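Carbonic anhydrase (Porphyridium purpureum, PDB 1DDZ) probably catalyses the reversible hydration of carbon dioxide to hydrogencarbonate and a proton, as a zinc-dependent carbonic anhydrase of the beta class. Local coordinates at residues S231-I234 with S235-Y238; Q198-D202 with A203-L207; Q187-N190 with V191-S195. All blocks are in the same frame, centred on the assembly; numbering follows the deposited sequence.

Interaction 1: residues S231-I234 with S235-Y238; sequences SDDI and SKFY
Asp233 and Ser235 meet through their side chains just past an ST turn, in which Ser231 OG accepts from Asp233 N, two residues on. The turn leads into residues 235-237, which have helical backbone angles without the regular bonds. Asp233 OD1 accepts from Ser235 OG at 2.5 Å on its syn lone pair, the side of the other oxygen. Asp233 CG stands anti to the backbone N (chi1 -178°), which carries the carboxylate over the amides that follow; Ser235 N reaches OD1 and Lys236 N reaches OD2, both by weak bonds. Aspartate suits this place because its short side chain offers an oxygen to each amide. Ser143 of the second subunit also bonds to Asp233 OD1.

Buried, branched Ile234 can serve two rings at once. It crosses Phe237 at about a right angle, with CG2 at the ring edge, in plane, while Lys236 CG lies over one face; its CD1 comes within 4.1 Å of Tyr238 CE1. The tyrosine hydroxyl bonds to Glu175 of the second subunit. Phe237 N donates to Ile234 O at 3.0 Å, and Tyr238 CD1 approaches the same oxygen with its ring edge at 3.2 Å.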
ATOM      1  N   SER A 231       5.586  -7.103 -24.148  1.00 12.49           N
ATOM      2  CA  SER A 231       6.658  -6.965 -23.171  1.00 12.60           C
ATOM      3  C   SER A 231       6.777  -5.509 -22.794  1.00 16.61           C
ATOM      4  O   SER A 231       6.645  -4.610 -23.638  1.00 18.18           O
ATOM      5  CB  SER A 231       8.005  -7.426 -23.724  1.00 12.33           C
ATOM      6  OG  SER A 231       9.064  -7.017 -22.862  1.00 18.96           O
ATOM      7  N   ASP A 232       7.003  -5.268 -21.514  1.00 16.98           N
ATOM      8  CA  ASP A 232       7.148  -3.921 -21.019  1.00 15.03           C
ATOM      9  C   ASP A 232       8.623  -3.688 -20.744  1.00 16.19           C
ATOM     10  O   ASP A 232       8.993  -2.667 -20.207  1.00 15.95           O
ATOM     11  CB  ASP A 232       6.312  -3.708 -19.760  1.00 15.15           C
ATOM     12  CG  ASP A 232       6.215  -2.254 -19.377  1.00 17.15           C
ATOM     13  OD1 ASP A 232       6.249  -1.430 -20.288  1.00 24.38           O
ATOM     14  OD2 ASP A 232       6.111  -1.925 -18.180  1.00 25.13           O
ATOM     15  N   ASP A 233       9.463  -4.574 -21.256  1.00 14.51           N
ATOM     16  CA  ASP A 233      10.900  -4.482 -21.066  1.00 15.55           C
ATOM     17  C   ASP A 233      11.615  -3.322 -21.760  1.00 17.33           C
ATOM     18  O   ASP A 233      11.369  -3.038 -22.932  1.00 15.10           O
ATOM     19  CB  ASP A 233      11.550  -5.768 -21.540  1.00 18.30           C
ATOM     20  CG  ASP A 233      13.041  -5.761 -21.333  1.00 25.30           C
ATOM     21  OD1 ASP A 233      13.448  -5.776 -20.162  1.00 29.75           O
ATOM     22  OD2 ASP A 233      13.805  -5.698 -22.320  1.00 29.72           O
ATOM     23  N   ILE A 234      12.507  -2.653 -21.034  1.00 15.87           N
ATOM     24  CA  ILE A 234      13.307  -1.579 -21.607  1.00 16.07           C
ATOM     25  C   ILE A 234      14.767  -1.795 -21.262  1.00 15.56           C
ATOM     26  O   ILE A 234      15.602  -1.000 -21.657  1.00 19.04           O
ATOM     27  CB  ILE A 234      12.912  -0.158 -21.127  1.00 13.42           C
ATOM     28  CG1 ILE A 234      13.086  -0.035 -19.618  1.00 17.51           C
ATOM     29  CG2 ILE A 234      11.522   0.215 -21.603  1.00 12.17           C
ATOM     30  CD1 ILE A 234      13.057   1.402 -19.120  1.00 16.06           C
ATOM     31  N   SER A 235      15.095  -2.862 -20.539  1.00 16.28           N
ATOM     32  CA  SER A 235      16.492  -3.120 -20.182  1.00 19.15           C
ATOM     33  C   SER A 235      17.362  -3.366 -21.418  1.00 18.29           C
ATOM     34  O   SER A 235      18.576  -3.186 -21.386  1.00 18.83           O
ATOM     35  CB  SER A 235      16.615  -4.300 -19.228  1.00 20.62           C
ATOM     36  OG  SER A 235      15.910  -5.400 -19.726  1.00 22.13           O
ATOM     37  N   LYS A 236      16.720  -3.786 -22.504  1.00 19.62           N
ATOM     38  CA  LYS A 236      17.399  -4.028 -23.773  1.00 21.99           C
ATOM     39  C   LYS A 236      17.987  -2.738 -24.351  1.00 24.19           C
ATOM     40  O   LYS A 236      18.871  -2.781 -25.205  1.00 28.74           O
ATOM     41  CB  LYS A 236      16.424  -4.628 -24.784  1.00 21.25           C
ATOM     42  CG  LYS A 236      15.174  -3.788 -25.006  1.00 20.57           C
ATOM     43  CD  LYS A 236      14.257  -4.421 -26.051  1.00 17.63           C
ATOM     44  CE  LYS A 236      13.007  -3.609 -26.270  1.00 20.46           C
ATOM     45  NZ  LYS A 236      12.123  -4.228 -27.290  1.00 21.77           N
ATOM     46  N   PHE A 237      17.453  -1.595 -23.927  1.00 23.75           N
ATOM     47  CA  PHE A 237      17.950  -0.304 -24.382  1.00 21.45           C
ATOM     48  C   PHE A 237      19.077   0.181 -23.490  1.00 22.40           C
ATOM     49  O   PHE A 237      19.748   1.144 -23.842  1.00 23.63           O
ATOM     50  CB  PHE A 237      16.852   0.760 -24.331  1.00 19.67           C
ATOM     51  CG  PHE A 237      15.622   0.415 -25.113  1.00 19.42           C
ATOM     52  CD1 PHE A 237      14.389   0.317 -24.483  1.00 18.05           C
ATOM     53  CD2 PHE A 237      15.685   0.207 -26.478  1.00 19.82           C
ATOM     54  CE1 PHE A 237      13.233   0.027 -25.199  1.00 16.55           C
ATOM     55  CE2 PHE A 237      14.526  -0.087 -27.212  1.00 22.76           C
ATOM     56  CZ  PHE A 237      13.296  -0.179 -26.560  1.00 17.65           C
ATOM     57  N   TYR A 238      19.292  -0.470 -22.345  1.00 22.88           N
ATOM     58  CA  TYR A 238      20.318  -0.017 -21.405  1.00 22.85           C
ATOM     59  C   TYR A 238      21.340  -1.017 -20.962  1.00 25.24           C
ATOM     60  O   TYR A 238      22.279  -0.656 -20.270  1.00 24.96           O
ATOM     61  CB  TYR A 238      19.665   0.534 -20.149  1.00 18.86           C
ATOM     62  CG  TYR A 238      18.762   1.682 -20.452  1.00 21.60           C
ATOM     63  CD1 TYR A 238      17.380   1.489 -20.614  1.00 20.05           C
ATOM     64  CD2 TYR A 238      19.285   2.960 -20.646  1.00 18.90           C
ATOM     65  CE1 TYR A 238      16.538   2.557 -20.980  1.00 18.60           C
ATOM     66  CE2 TYR A 238      18.464   4.019 -21.002  1.00 16.61           C
ATOM     67  CZ  TYR A 238      17.101   3.820 -21.172  1.00 17.21           C
ATOM     68  OH  TYR A 238      16.401   4.944 -21.541  1.00 21.76           O
TER

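Interaction 2: residues Q198-D202 with A203-L207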
ATOM      1  N   GLN A 198       3.576  -9.647 -16.694  1.00 10.62           N
ATOM      2  CA  GLN A 198       4.809  -9.740 -17.483  1.00 14.41           C
ATOM      3  C   GLN A 198       5.405 -11.160 -17.379  1.00 14.63           C
ATOM      4  O   GLN A 198       5.771 -11.760 -18.383  1.00 15.73           O
ATOM      5  CB  GLN A 198       5.840  -8.684 -17.062  1.00 10.71           C
ATOM      6  CG  GLN A 198       5.486  -7.270 -17.525  1.00  7.82           C
ATOM      7  CD  GLN A 198       5.445  -7.118 -19.057  1.00 10.12           C
ATOM      8  OE1 GLN A 198       6.458  -7.229 -19.721  1.00 16.05           O
ATOM      9  NE2 GLN A 198       4.276  -6.818 -19.604  1.00  7.00           N
ATOM     10  N   ASP A 199       5.411 -11.733 -16.183  1.00 13.43           N
ATOM     11  CA  ASP A 199       5.926 -13.086 -16.003  1.00 14.47           C
ATOM     12  C   ASP A 199       5.082 -14.095 -16.779  1.00  9.38           C
ATOM     13  O   ASP A 199       5.595 -14.902 -17.522  1.00 13.39           O
ATOM     14  CB  ASP A 199       5.926 -13.461 -14.520  1.00 16.22           C
ATOM     15  CG  ASP A 199       6.985 -12.750 -13.737  1.00 14.76           C
ATOM     16  OD1 ASP A 199       7.996 -12.308 -14.324  1.00 18.96           O
ATOM     17  OD2 ASP A 199       6.803 -12.657 -12.511  1.00 25.20           O
ATOM     18  N   ALA A 200       3.771 -14.010 -16.629  1.00 10.77           N
ATOM     19  CA  ALA A 200       2.860 -14.907 -17.317  1.00 11.86           C
ATOM     20  C   ALA A 200       3.100 -14.865 -18.805  1.00 16.82           C
ATOM     21  O   ALA A 200       3.222 -15.911 -19.448  1.00 22.30           O
ATOM     22  CB  ALA A 200       1.413 -14.535 -17.017  1.00  9.95           C
ATOM     23  N   TRP A 201       3.179 -13.659 -19.359  1.00 18.14           N
ATOM     24  CA  TRP A 201       3.395 -13.492 -20.788  1.00 14.95           C
ATOM     25  C   TRP A 201       4.748 -14.018 -21.222  1.00 14.82           C
ATOM     26  O   TRP A 201       4.862 -14.623 -22.287  1.00 14.41           O
ATOM     27  CB  TRP A 201       3.222 -12.039 -21.186  1.00 15.82           C
ATOM     28  CG  TRP A 201       1.801 -11.643 -21.299  1.00  8.80           C
ATOM     29  CD1 TRP A 201       0.722 -12.479 -21.343  1.00 10.36           C
ATOM     30  CD2 TRP A 201       1.290 -10.310 -21.394  1.00  8.65           C
ATOM     31  NE1 TRP A 201      -0.427 -11.746 -21.463  1.00 10.96           N
ATOM     32  CE2 TRP A 201      -0.110 -10.410 -21.497  1.00  7.80           C
ATOM     33  CE3 TRP A 201       1.883  -9.038 -21.404  1.00  7.00           C
ATOM     34  CZ2 TRP A 201      -0.940  -9.275 -21.602  1.00 10.65           C
ATOM     35  CZ3 TRP A 201       1.058  -7.912 -21.509  1.00  7.00           C
ATOM     36  CH2 TRP A 201      -0.337  -8.040 -21.606  1.00  8.23           C
ATOM     37  N   ASP A 202       5.768 -13.822 -20.388  1.00 17.90           N
ATOM     38  CA  ASP A 202       7.095 -14.344 -20.699  1.00 22.07           C
ATOM     39  C   ASP A 202       7.031 -15.893 -20.741  1.00 26.63           C
ATOM     40  O   ASP A 202       7.708 -16.531 -21.555  1.00 29.11           O
ATOM     41  CB  ASP A 202       8.148 -13.878 -19.674  1.00 22.17           C
ATOM     42  CG  ASP A 202       8.565 -12.423 -19.862  1.00 27.56           C
ATOM     43  OD1 ASP A 202       8.101 -11.771 -20.831  1.00 34.00           O
ATOM     44  OD2 ASP A 202       9.359 -11.921 -19.033  1.00 24.59           O
ATOM     45  N   ALA A 203       6.203 -16.489 -19.884  1.00 27.27           N
ATOM     46  CA  ALA A 203       6.045 -17.941 -19.834  1.00 27.83           C
ATOM     47  C   ALA A 203       5.046 -18.428 -20.880  1.00 30.50           C
ATOM     48  O   ALA A 203       4.644 -19.589 -20.874  1.00 33.13           O
ATOM     49  CB  ALA A 203       5.599 -18.370 -18.455  1.00 29.49           C
ATOM     50  N   GLY A 204       4.637 -17.531 -21.772  1.00 29.78           N
ATOM     51  CA  GLY A 204       3.701 -17.897 -22.814  1.00 28.07           C
ATOM     52  C   GLY A 204       2.313 -18.278 -22.347  1.00 29.34           C
ATOM     53  O   GLY A 204       1.604 -18.996 -23.057  1.00 32.19           O
ATOM     54  N   GLN A 205       1.915 -17.815 -21.168  1.00 29.98           N
ATOM     55  CA  GLN A 205       0.580 -18.115 -20.643  1.00 28.86           C
ATOM     56  C   GLN A 205      -0.463 -17.254 -21.358  1.00 26.90           C
ATOM     57  O   GLN A 205      -0.281 -16.046 -21.517  1.00 28.09           O
ATOM     58  CB  GLN A 205       0.524 -17.877 -19.122  1.00 27.73           C
ATOM     59  CG  GLN A 205      -0.869 -18.005 -18.512  1.00 25.18           C
ATOM     60  CD  GLN A 205      -0.831 -17.957 -17.014  1.00 24.22           C
ATOM     61  OE1 GLN A 205       0.231 -18.143 -16.414  1.00 28.28           O
ATOM     62  NE2 GLN A 205      -1.976 -17.714 -16.391  1.00 15.36           N
ATOM     63  N   GLU A 206      -1.560 -17.883 -21.757  1.00 25.03           N
ATOM     64  CA  GLU A 206      -2.642 -17.209 -22.457  1.00 26.76           C
ATOM     65  C   GLU A 206      -3.330 -16.282 -21.463  1.00 25.89           C
ATOM     66  O   GLU A 206      -3.970 -16.755 -20.518  1.00 23.00           O
ATOM     67  CB  GLU A 206      -3.639 -18.250 -22.948  1.00 35.22           C
ATOM     68  CG  GLU A 206      -4.348 -17.892 -24.227  1.00 43.03           C
ATOM     69  CD  GLU A 206      -3.624 -18.401 -25.474  1.00 49.10           C
ATOM     70  OE1 GLU A 206      -2.369 -18.411 -25.508  1.00 47.32           O
ATOM     71  OE2 GLU A 206      -4.328 -18.797 -26.431  1.00 53.49           O
ATOM     72  N   LEU A 207      -3.206 -14.974 -21.672  1.00 21.18           N
ATOM     73  CA  LEU A 207      -3.792 -14.001 -20.754  1.00 19.34           C
ATOM     74  C   LEU A 207      -4.002 -12.646 -21.420  1.00 17.61           C
ATOM     75  O   LEU A 207      -3.035 -11.919 -21.729  1.00 17.08           O
ATOM     76  CB  LEU A 207      -2.879 -13.830 -19.516  1.00 17.23           C
ATOM     77  CG  LEU A 207      -3.271 -12.880 -18.371  1.00 15.27           C
ATOM     78  CD1 LEU A 207      -4.582 -13.328 -17.739  1.00  8.48           C
ATOM     79  CD2 LEU A 207      -2.169 -12.873 -17.326  1.00 13.56           C
TER
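Ala203 N and Gly204 N fold back on the last turn of helix 195-202, and the chain then leaves towards strand 208-214. Ala203 N still makes a helical i to i+4 bond to Asp199 O. Beyond it the pattern gives way to two nested bonds, one spanning five residues and one three: Gln205 N donates to Ala200 O at 2.9 Å, and Gly204 N to Trp201 O at 3.0 Å. Gly204 has a positive phi of 66°, a conformation that glycine adopts readily because it has no CB.

Trp201 and Ala200 meet the departing segment in different ways. With CG anti to the carbonyl carbon (chi1 -78°), the Trp201 indole lies with its edge to residues 205-207, and NE1 donates to Leu207 O at 2.6 Å. This carbonyl oxygen lies in the plane of the indole and receives the N-H on a lone pair, so the bond fixes how the flat ring is turned. Tryptophan suits the site by joining a large apolar surface to one N-H at its edge; Leu207 CB packs 3.8 Å from that same NE1. Small Ala200 lets two longer side chains close in: Leu207 CD2 comes to 4.0 Å from its CB, and Gln205 OE1 to 3.8 Å. The extended chain of Gln205 runs on to a weak bond from NE2 to Val117 O, at the end of helix 107-119. The crossing from helix to strand is thus a Schellman motif with Gly204 as the C-prime residue, followed by a return to the central sheet of this alpha-beta-alpha carbonic anhydrase.

Interaction 3: residues Q187-N190 with V191-S195; sequences QVHN and VCATS
His189 and Ala193 stand one turn apart at the C-terminal end of helix 172-193, which packs against the central sheet of the carbonic anhydrase fold. Ala193 CB sits obliquely to the imidazole, 4.3 Å from CE1, and its small methyl lets the ring and Leu267 of helix 266-279 share this side. A weak but straight bond from His189 ND1 to Asn190 OD1, which lies at the ring edge and in its plane, would favour this turn of the ring. The other end of the amide is held too, since Asn190 ND2 donates to Cys102 O.

Val188 and Cys192 form the next pair round the helix. CG1 of the valine lies 4.3 Å from Cys192 SG, a loose apolar contact. With SG anti to the carbonyl carbon (chi1 -56°), the sulfur points toward the N-terminal end of the helix and comes 3.2 Å from Val188 O. Val188 and Val191 direct their branches to strand 124-130, where beta-branched apolar side chains fill the buried interface with Val127. Gln187 bonds to Cys102 N through OE1, and its side chain is about 11 Å from the zinc ion, outside the metal's ligand shell.

Regular bonds, such as Cys192 N to Val188 O at 3.1 Å, carry the helix as far as Ala193. There the chain turns sharply, and Thr194 takes the N-cap position of helix 195-202. Its hydroxyl has two roles: Thr194 OG1 accepts from Val197 N, capping the new helix, and donates to Val191 O at 2.8 Å, in the carbonyl plane, while Thr194 N reaches the same oxygen at 3.2 Å.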
ATOM      1  N   GLN A 187      -5.324   2.166 -16.257  1.00 11.24           N
ATOM      2  CA  GLN A 187      -5.326   0.994 -15.385  1.00 11.13           C
ATOM      3  C   GLN A 187      -4.976  -0.270 -16.205  1.00  7.98           C
ATOM      4  O   GLN A 187      -4.198  -1.101 -15.758  1.00 13.52           O
ATOM      5  CB  GLN A 187      -6.666   0.856 -14.637  1.00  9.60           C
ATOM      6  CG  GLN A 187      -7.105   2.102 -13.826  1.00  7.00           C
ATOM      7  CD  GLN A 187      -5.959   2.816 -13.115  1.00  7.00           C
ATOM      8  OE1 GLN A 187      -5.172   2.200 -12.414  1.00  7.00           O
ATOM      9  NE2 GLN A 187      -5.840   4.120 -13.335  1.00 13.45           N
ATOM     10  N   VAL A 188      -5.493  -0.384 -17.423  1.00  8.27           N
ATOM     11  CA  VAL A 188      -5.167  -1.519 -18.286  1.00  7.00           C
ATOM     12  C   VAL A 188      -3.661  -1.541 -18.483  1.00 10.83           C
ATOM     13  O   VAL A 188      -3.019  -2.591 -18.401  1.00  9.75           O
ATOM     14  CB  VAL A 188      -5.874  -1.409 -19.642  1.00  7.68           C
ATOM     15  CG1 VAL A 188      -5.263  -2.386 -20.660  1.00  7.00           C
ATOM     16  CG2 VAL A 188      -7.342  -1.717 -19.457  1.00  7.00           C
ATOM     17  N   HIS A 189      -3.076  -0.371 -18.715  1.00 11.27           N
ATOM     18  CA  HIS A 189      -1.629  -0.291 -18.868  1.00 11.90           C
ATOM     19  C   HIS A 189      -0.934  -0.862 -17.619  1.00  8.31           C
ATOM     20  O   HIS A 189       0.050  -1.616 -17.710  1.00  9.11           O
ATOM     21  CB  HIS A 189      -1.178   1.168 -19.049  1.00 13.81           C
ATOM     22  CG  HIS A 189       0.319   1.334 -19.040  1.00 20.77           C
ATOM     23  ND1 HIS A 189       1.035   1.580 -17.885  1.00 23.72           N
ATOM     24  CD2 HIS A 189       1.233   1.200 -20.029  1.00 16.79           C
ATOM     25  CE1 HIS A 189       2.332   1.574 -18.167  1.00 27.94           C
ATOM     26  NE2 HIS A 189       2.469   1.348 -19.461  1.00 22.77           N
ATOM     27  N   ASN A 190      -1.407  -0.433 -16.456  1.00  8.84           N
ATOM     28  CA  ASN A 190      -0.845  -0.866 -15.182  1.00  7.56           C
ATOM     29  C   ASN A 190      -0.980  -2.379 -14.981  1.00 10.55           C
ATOM     30  O   ASN A 190      -0.047  -3.030 -14.518  1.00  7.94           O
ATOM     31  CB  ASN A 190      -1.485  -0.085 -14.033  1.00  9.09           C
ATOM     32  CG  ASN A 190      -1.056   1.370 -14.022  1.00 13.85           C
ATOM     33  OD1 ASN A 190      -0.167   1.770 -14.788  1.00 14.08           O
ATOM     34  ND2 ASN A 190      -1.652   2.160 -13.150  1.00  7.83           N
ATOM     35  N   VAL A 191      -2.121  -2.946 -15.358  1.00  7.71           N
ATOM     36  CA  VAL A 191      -2.290  -4.389 -15.216  1.00  9.39           C
ATOM     37  C   VAL A 191      -1.244  -5.130 -16.059  1.00 12.24           C
ATOM     38  O   VAL A 191      -0.571  -6.026 -15.562  1.00 12.22           O
ATOM     39  CB  VAL A 191      -3.695  -4.820 -15.626  1.00  7.37           C
ATOM     40  CG1 VAL A 191      -3.775  -6.326 -15.670  1.00 10.25           C
ATOM     41  CG2 VAL A 191      -4.717  -4.257 -14.653  1.00  7.00           C
ATOM     42  N   CYS A 192      -1.066  -4.707 -17.316  1.00 15.09           N
ATOM     43  CA  CYS A 192      -0.097  -5.339 -18.231  1.00  9.69           C
ATOM     44  C   CYS A 192       1.326  -5.198 -17.773  1.00  9.87           C
ATOM     45  O   CYS A 192       2.157  -6.055 -18.078  1.00  7.00           O
ATOM     46  CB  CYS A 192      -0.179  -4.757 -19.645  1.00  7.20           C
ATOM     47  SG  CYS A 192      -1.791  -4.837 -20.386  1.00 11.57           S
ATOM     48  N   ALA A 193       1.603  -4.090 -17.090  1.00 10.55           N
ATOM     49  CA  ALA A 193       2.928  -3.776 -16.591  1.00  8.06           C
ATOM     50  C   ALA A 193       3.318  -4.478 -15.286  1.00 10.46           C
ATOM     51  O   ALA A 193       4.499  -4.466 -14.938  1.00  9.35           O
ATOM     52  CB  ALA A 193       3.087  -2.249 -16.449  1.00 12.48           C
ATOM     53  N   THR A 194       2.361  -5.094 -14.582  1.00  8.58           N
ATOM     54  CA  THR A 194       2.674  -5.794 -13.328  1.00  9.56           C
ATOM     55  C   THR A 194       3.651  -6.929 -13.580  1.00 10.76           C
ATOM     56  O   THR A 194       3.664  -7.519 -14.676  1.00 12.67           O
ATOM     57  CB  THR A 194       1.430  -6.440 -12.670  1.00  7.11           C
ATOM     58  OG1 THR A 194       0.885  -7.419 -13.559  1.00  7.00           O
ATOM     59  CG2 THR A 194       0.373  -5.384 -12.310  1.00  7.35           C
ATOM     60  N   SER A 195       4.421  -7.285 -12.555  1.00 12.07           N
ATOM     61  CA  SER A 195       5.372  -8.394 -12.668  1.00 10.50           C
ATOM     62  C   SER A 195       4.585  -9.682 -12.993  1.00 11.78           C
ATOM     63  O   SER A 195       4.993 -10.509 -13.789  1.00 10.95           O
ATOM     64  CB  SER A 195       6.143  -8.551 -11.351  1.00  9.63           C
ATOM     65  OG  SER A 195       5.261  -8.592 -10.236  1.00 11.14           O
TER

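Interactions 3, 2 and 1 follow one another along the chain and touch in space. Interaction 3 is buried, combining apolar packing on strand 124-130 and helix 266-279 with polar groups of Gln187, Asn190 and Thr194 that have partners. The other two are only partly buried: interaction 2 depends on backbone bonds and one indole N-H, interaction 1 on a carboxylate and hydroxyls. Helix 172-193 is followed, after Thr194, by helix 195-202, so interactions 3 and 2 belong to successive helices. Gln198 ties all three: NE2 probably bonds to Cys192 O at 2.7 Å, and OE1 to Asp232 N at 2.7 Å. All reach the second subunit, interaction 1 through several polar bonds, interaction 2 by packing of Asp202.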